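CCHC-type domain-containing protein (Trypanosoma brucei brucei, PDB 7C4C) probably trims RNA from its 3' end as an RNase D-like 3'-5' exonuclease, and binds nucleotides through CCHC zinc knuckles as well as through its manganese site. Local coordinates at residues 38-43 / 58-63; 256-261 / 269-274. One frame throughout, in Å; residues are numbered along the deposited sequence.

Contacts 1 and 2 follow one another along the chain, the first complete before the second begins, and lie on opposite sides of the chain's centre, their centres about 40 Å apart and their nearest atoms about 27 Å apart. Contact 1 joins two neighbouring antiparallel strands, 37-44 and 57-64, of the mixed sheet in the 3'-5' exonuclease fold, and carries the two-manganese site. Contact 2 shares no strand or helix with it: residues 256-261 and 269-274 fold round a zinc ion at the start of helix 272-276, whose first residues belong to the contact. Each holds its own GMP, consistent with a protein that grips RNA at places well away from its probable cleavage site.

Contact 1: 38-43 / 58-63. With MN (manganese (II) ion), chain H; MN (manganese (II) ion), chain I; 5GP (guanosine-5'-monophosphate), chain N.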
loop_
_atom_site.group_PDB
_atom_site.type_symbol
_atom_site.label_atom_id
_atom_site.label_comp_id
_atom_site.label_asym_id
_atom_site.label_seq_id
_atom_site.Cartn_x
_atom_site.Cartn_y
_atom_site.Cartn_z
ATOM N N ILE A 38 -1.164 -14.395 -9.994
ATOM C CA ILE A 38 0.282 -14.341 -10.163
ATOM C C ILE A 38 0.697 -12.888 -10.090
ATOM O O ILE A 38 0.262 -12.083 -10.920
ATOM C CB ILE A 38 0.728 -14.941 -11.501
ATOM C CG1 ILE A 38 0.101 -16.314 -11.699
ATOM C CG2 ILE A 38 2.236 -15.021 -11.564
ATOM C CD1 ILE A 38 0.386 -16.913 -13.069
ATOM N N ALA A 39 1.522 -12.548 -9.104
ATOM C CA ALA A 39 2.142 -11.231 -9.083
ATOM C C ALA A 39 3.229 -11.174 -10.137
ATOM O O ALA A 39 3.962 -12.142 -10.335
ATOM C CB ALA A 39 2.740 -10.943 -7.709
ATOM N N LEU A 40 3.345 -10.041 -10.807
ATOM C CA LEU A 40 4.307 -9.883 -11.887
ATOM C C LEU A 40 5.050 -8.567 -11.751
ATOM O O LEU A 40 4.499 -7.572 -11.265
ATOM C CB LEU A 40 3.629 -9.926 -13.250
ATOM C CG LEU A 40 3.111 -11.283 -13.715
ATOM C CD1 LEU A 40 2.401 -11.080 -15.043
ATOM C CD2 LEU A 40 4.262 -12.275 -13.862
ATOM N N ASP A 41 6.307 -8.575 -12.204
ATOM C CA ASP A 41 7.132 -7.375 -12.259
ATOM C C ASP A 41 8.271 -7.622 -13.249
ATOM O O ASP A 41 8.564 -8.765 -13.609
ATOM C CB ASP A 41 7.650 -7.009 -10.859
ATOM C CG ASP A 41 8.166 -5.583 -10.768
ATOM O OD1 ASP A 41 7.475 -4.654 -11.239
ATOM O OD2 ASP A 41 9.265 -5.395 -10.201
ATOM N N ILE A 42 8.908 -6.538 -13.689
ATOM C CA ILE A 42 9.931 -6.584 -14.729
ATOM C C ILE A 42 11.126 -5.756 -14.294
ATOM O O ILE A 42 10.963 -4.646 -13.781
ATOM C CB ILE A 42 9.379 -6.061 -16.071
ATOM C CG1 ILE A 42 8.336 -7.025 -16.614
ATOM C CG2 ILE A 42 10.480 -5.867 -17.102
ATOM C CD1 ILE A 42 7.793 -6.592 -17.923
ATOM N N GLU A 43 12.322 -6.290 -14.484
ATOM C CA GLU A 43 13.545 -5.510 -14.381
ATOM C C GLU A 43 14.177 -5.418 -15.766
ATOM O O GLU A 43 14.313 -6.445 -16.455
ATOM C CB GLU A 43 14.543 -6.125 -13.389
ATOM C CG GLU A 43 14.074 -6.253 -11.927
ATOM C CD GLU A 43 13.602 -4.951 -11.287
ATOM O OE1 GLU A 43 12.712 -5.041 -10.415
ATOM O OE2 GLU A 43 14.107 -3.852 -11.632
ATOM N N SER A 58 15.249 -7.706 -18.973
ATOM C CA SER A 58 16.258 -8.592 -18.424
ATOM C C SER A 58 15.626 -9.709 -17.607
ATOM O O SER A 58 15.864 -10.888 -17.884
ATOM C CB SER A 58 17.243 -7.773 -17.572
ATOM O OG SER A 58 18.086 -8.592 -16.791
ATOM N N LEU A 59 14.813 -9.360 -16.608
ATOM C CA LEU A 59 14.103 -10.322 -15.779
ATOM C C LEU A 59 12.621 -10.008 -15.798
ATOM O O LEU A 59 12.223 -8.835 -15.837
ATOM C CB LEU A 59 14.573 -10.315 -14.305
ATOM C CG LEU A 59 16.046 -10.422 -13.924
ATOM C CD1 LEU A 59 16.235 -10.422 -12.408
ATOM C CD2 LEU A 59 16.556 -11.692 -14.487
ATOM N N VAL A 60 11.817 -11.070 -15.802
ATOM C CA VAL A 60 10.403 -11.031 -15.459
ATOM C C VAL A 60 10.255 -11.851 -14.187
ATOM O O VAL A 60 10.624 -13.033 -14.166
ATOM C CB VAL A 60 9.519 -11.588 -16.587
ATOM C CG1 VAL A 60 8.082 -11.701 -16.123
ATOM C CG2 VAL A 60 9.588 -10.695 -17.817
ATOM N N GLN A 61 9.753 -11.226 -13.122
ATOM C CA GLN A 61 9.597 -11.880 -11.830
ATOM C C GLN A 61 8.141 -12.278 -11.643
ATOM O O GLN A 61 7.238 -11.506 -11.973
ATOM C CB GLN A 61 10.022 -10.965 -10.685
ATOM C CG GLN A 61 11.407 -10.368 -10.842
ATOM C CD GLN A 61 11.377 -8.982 -11.449
ATOM O OE1 GLN A 61 11.413 -8.824 -12.668
ATOM N NE2 GLN A 61 11.346 -7.970 -10.597
ATOM N N ALA A 62 7.915 -13.478 -11.115
ATOM C CA ALA A 62 6.559 -13.972 -10.956
ATOM C C ALA A 62 6.426 -14.716 -9.638
ATOM O O ALA A 62 7.265 -15.558 -9.309
ATOM C CB ALA A 62 6.166 -14.885 -12.120
ATOM N N CYS A 63 5.355 -14.431 -8.903
ATOM C CA CYS A 63 5.115 -15.050 -7.606
ATOM C C CYS A 63 3.623 -15.299 -7.469
ATOM O O CYS A 63 2.840 -14.344 -7.484
ATOM C CB CYS A 63 5.614 -14.149 -6.471
ATOM S SG CYS A 63 5.431 -14.879 -4.847
HETATM MN MN MN H . 10.957 -4.050 -9.720
HETATM MN MN MN I . 7.817 -2.643 -11.624
HETATM P P 5GP N . 10.164 -1.208 -10.969
HETATM O O1P 5GP N . 10.610 -0.619 -9.649
HETATM O O2P 5GP N . 9.921 -2.702 -10.937
HETATM O O3P 5GP N . 9.070 -0.429 -11.669
HETATM O "O5'" 5GP N . 11.421 -1.058 -11.943
HETATM C "C5'" 5GP N . 11.372 -1.595 -13.257
HETATM C "C4'" 5GP N . 12.457 -1.050 -14.156
HETATM O "O4'" 5GP N . 12.313 0.386 -14.296
HETATM C "C3'" 5GP N . 13.894 -1.232 -13.687
HETATM O "O3'" 5GP N . 14.415 -2.528 -13.934
HETATM C "C2'" 5GP N . 14.627 -0.135 -14.445
HETATM O "O2'" 5GP N . 14.845 -0.518 -15.795
HETATM C "C1'" 5GP N . 13.587 0.984 -14.430
HETATM N N9 5GP N . 13.792 1.901 -13.294
HETATM C C8 5GP N . 13.154 1.850 -12.112
HETATM N N7 5GP N . 13.587 2.859 -11.324
HETATM C C5 5GP N . 14.500 3.543 -12.036
HETATM C C6 5GP N . 15.261 4.661 -11.747
HETATM O O6 5GP N . 15.140 5.196 -10.619
HETATM N N1 5GP N . 16.104 5.137 -12.681
HETATM C C2 5GP N . 16.225 4.546 -13.883
HETATM N N2 5GP N . 17.093 5.053 -14.789
HETATM N N3 5GP N . 15.491 3.449 -14.195
HETATM C C4 5GP N . 14.621 2.943 -13.280
HETATM O O HOH W 1 5.897 -2.455 -12.442
HETATM O O HOH W 2 8.551 -2.987 -13.709
#
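Asp41 and Glu43 on strand 37-44 bind two manganese ions beside Gln61 of strand 57-64. Asp41 bridges the pair, OD2 binding the manganese held by Glu43 and OD1 the second, 2.1 Å away; phosphate O2P of GMP links both. Glu43 divides its carboxylate: OE1 binds the first manganese at 2.1 Å, while OE2 accepts a hydrogen bond from the ribose O3' of GMP at 2.7 Å. Asp191 completes the protein ligands of the first ion, an acidic two-metal centre as in DEDD exonucleases of the RNase D family.

Beneath it the strands run antiparallel at 165°, with Ala39-Cys63, Asp41-Gln61 and Glu43-Leu59 as hydrogen-bonded pairs. The bond from Gln61 N to Asp41 O is 2.8 Å long. At the Glu43 end, next to the metal site, a classic beta bulge sets Ser58 N and Leu59 N on the single acceptor Glu43 O. A bend at chi2 (96°) carries the Gln61 amide across the Glu43 chain at about a right angle. Its NE2 makes a weak bond to Glu43 OE1 at 3.2 Å, with carboxylate and amide planes turned 45° apart, and has a stronger partner in the carbonyl of Ala188.

The opposite face of the sheet is apolar: Leu40 CD2 packs on Ala62 CB at 3.7 Å. Ile42 lies alongside Val60, with Ile42 CG1 4.1 Å from Val60 CG2. Helix 80-91 backs this side through Leu91 and Phe83, whereas helix 182-202 lies against the metal-bearing face through Val192 and Ile195.

Contact 2: 256-261 / 269-274; sequences GGCHFC and AECFKK. With ZN (zinc ion), chain C; 5GP (guanosine-5'-monophosphate), chain Q.
Cys258 and Cys261 close on Cys271 round a zinc ion, the compact part of this contact. Cys261 SG binds the zinc at 2.2 Å, and the SG atoms of Cys258 and Cys271 bind it at 2.3 Å; Cys258 SG also approaches Cys271 CB at 3.8 Å. His266 NE2, from the loop between the segments, supplies the fourth ligand. Backbone N-H groups converge on the thiolates: Cys261 N points almost straight at Cys258 SG (3.3 Å, 175°), while Phe260 N gives that sulfur a weaker bond. Cys271 is the N-cap of helix 272-276, its SG weakly accepting from Lys274 N. Such bonds would be expected to draw off some of the sulfurs' negative charge.

Three cysteines and a histidine with a CxxC start form a CCHC zinc knuckle, and its outer side is more exposed to solvent. There the Phe260 ring, swung anti to its own nitrogen (chi1 -171°), makes a CH-pi contact with Lys274, whose CG stands over the face 3.7 Å from the ring centroid. The lysine chain runs on, extended, to a salt bridge between NZ and Glu268. The packing is loose at Lys273, where CD merely brushes Cys261 CB. On another side, GMP is held by the backbone: its N1 donates to Glu270 O at 2.9 Å, and O6 accepts from Phe272 N at 3.1 Å. The guanine lies over one face of the Phe272 ring, a side chain that is itself poorly ordered.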
loop_
_atom_site.group_PDB
_atom_site.type_symbol
_atom_site.label_atom_id
_atom_site.label_comp_id
_atom_site.label_asym_id
_atom_site.label_seq_id
_atom_site.Cartn_x
_atom_site.Cartn_y
_atom_site.Cartn_z
ATOM N N GLY A 256 -15.119 11.014 -3.308
ATOM C CA GLY A 256 -15.662 11.318 -2.008
ATOM C C GLY A 256 -15.025 12.531 -1.370
ATOM O O GLY A 256 -14.207 13.244 -1.953
ATOM N N GLY A 257 -15.422 12.762 -0.132
ATOM C CA GLY A 257 -14.902 13.888 0.603
ATOM C C GLY A 257 -15.354 13.818 2.042
ATOM O O GLY A 257 -15.836 12.783 2.509
ATOM N N CYS A 258 -15.217 14.954 2.729
ATOM C CA CYS A 258 -15.432 15.032 4.168
ATOM C C CYS A 258 -16.903 15.299 4.468
ATOM O O CYS A 258 -17.414 16.389 4.190
ATOM C CB CYS A 258 -14.565 16.125 4.773
ATOM S SG CYS A 258 -14.900 16.313 6.509
ATOM N N HIS A 259 -17.572 14.316 5.073
ATOM C CA HIS A 259 -18.967 14.473 5.462
ATOM C C HIS A 259 -19.162 15.498 6.570
ATOM O O HIS A 259 -20.301 15.902 6.812
ATOM C CB HIS A 259 -19.521 13.124 5.904
ATOM C CG HIS A 259 -19.650 12.133 4.791
ATOM N ND1 HIS A 259 -20.113 10.848 4.985
ATOM C CD2 HIS A 259 -19.386 12.243 3.468
ATOM C CE1 HIS A 259 -20.126 10.211 3.828
ATOM N NE2 HIS A 259 -19.693 11.036 2.891
ATOM N N PHE A 260 -18.097 15.929 7.246
ATOM C CA PHE A 260 -18.251 16.890 8.333
ATOM C C PHE A 260 -18.183 18.334 7.845
ATOM O O PHE A 260 -19.101 19.117 8.102
ATOM C CB PHE A 260 -17.185 16.655 9.406
ATOM C CG PHE A 260 -17.399 17.464 10.643
ATOM C CD1 PHE A 260 -18.334 17.077 11.587
ATOM C CD2 PHE A 260 -16.674 18.621 10.862
ATOM C CE1 PHE A 260 -18.534 17.834 12.724
ATOM C CE2 PHE A 260 -16.869 19.382 11.998
ATOM C CZ PHE A 260 -17.791 18.988 12.929
ATOM N N CYS A 261 -17.106 18.701 7.141
ATOM C CA CYS A 261 -16.931 20.071 6.665
ATOM C C CYS A 261 -17.340 20.283 5.211
ATOM O O CYS A 261 -17.657 21.415 4.839
ATOM C CB CYS A 261 -15.474 20.519 6.851
ATOM S SG CYS A 261 -14.301 19.719 5.763
ATOM N N ALA A 269 -12.725 11.336 9.460
ATOM C CA ALA A 269 -11.800 10.933 10.511
ATOM C C ALA A 269 -10.489 11.702 10.479
ATOM O O ALA A 269 -9.739 11.639 11.456
ATOM C CB ALA A 269 -11.505 9.440 10.407
ATOM N N GLU A 270 -10.184 12.391 9.384
ATOM C CA GLU A 270 -8.991 13.218 9.289
ATOM C C GLU A 270 -9.297 14.699 9.455
ATOM O O GLU A 270 -8.363 15.505 9.496
ATOM C CB GLU A 270 -8.297 13.020 7.932
ATOM C CG GLU A 270 -8.001 11.574 7.539
ATOM C CD GLU A 270 -7.652 11.428 6.052
ATOM O OE1 GLU A 270 -8.397 11.945 5.183
ATOM O OE2 GLU A 270 -6.614 10.805 5.754
ATOM N N CYS A 271 -10.570 15.078 9.550
ATOM C CA CYS A 271 -10.949 16.486 9.493
ATOM C C CYS A 271 -10.439 17.242 10.720
ATOM O O CYS A 271 -10.739 16.860 11.855
ATOM C CB CYS A 271 -12.469 16.608 9.369
ATOM S SG CYS A 271 -13.031 18.327 9.220
ATOM N N PHE A 272 -9.658 18.314 10.490
ATOM C CA PHE A 272 -9.218 19.159 11.601
ATOM C C PHE A 272 -10.384 19.934 12.184
ATOM O O PHE A 272 -10.484 20.085 13.405
ATOM C CB PHE A 272 -8.131 20.161 11.183
ATOM C CG PHE A 272 -7.034 19.588 10.331
ATOM C CD1 PHE A 272 -6.508 18.327 10.572
ATOM C CD2 PHE A 272 -6.495 20.344 9.298
ATOM C CE1 PHE A 272 -5.489 17.822 9.778
ATOM C CE2 PHE A 272 -5.477 19.848 8.505
ATOM C CZ PHE A 272 -4.972 18.589 8.745
ATOM N N LYS A 273 -11.266 20.453 11.325
ATOM C CA LYS A 273 -12.416 21.193 11.825
ATOM C C LYS A 273 -13.249 20.358 12.801
ATOM O O LYS A 273 -13.856 20.906 13.730
ATOM C CB LYS A 273 -13.272 21.677 10.656
ATOM C CG LYS A 273 -12.671 22.810 9.860
ATOM C CD LYS A 273 -13.697 23.366 8.876
ATOM C CE LYS A 273 -13.043 24.240 7.816
ATOM N NZ LYS A 273 -14.060 24.940 6.943
ATOM N N LYS A 274 -13.282 19.037 12.626
ATOM C CA LYS A 274 -14.007 18.207 13.582
ATOM C C LYS A 274 -13.280 18.157 14.921
ATOM O O LYS A 274 -13.899 18.353 15.970
ATOM C CB LYS A 274 -14.223 16.804 13.012
ATOM C CG LYS A 274 -15.335 16.044 13.701
ATOM C CD LYS A 274 -15.745 14.802 12.942
ATOM C CE LYS A 274 -16.591 13.877 13.811
ATOM N NZ LYS A 274 -16.861 12.579 13.106
HETATM ZN ZN ZN C . -13.449 18.052 6.974
HETATM C "C1'" 5GP Q . -4.752 19.138 3.258
HETATM N N9 5GP Q . -5.885 19.312 4.197
HETATM C C8 5GP Q . -6.721 20.351 4.205
HETATM N N7 5GP Q . -7.660 20.228 5.154
HETATM C C5 5GP Q . -7.414 19.083 5.795
HETATM C C6 5GP Q . -8.024 18.347 6.911
HETATM O O6 5GP Q . -9.006 18.786 7.516
HETATM N N1 5GP Q . -7.506 17.200 7.249
HETATM C C2 5GP Q . -6.438 16.696 6.642
HETATM N N2 5GP Q . -5.969 15.525 7.085
HETATM N N3 5GP Q . -5.813 17.304 5.616
HETATM C C4 5GP Q . -6.247 18.486 5.156
#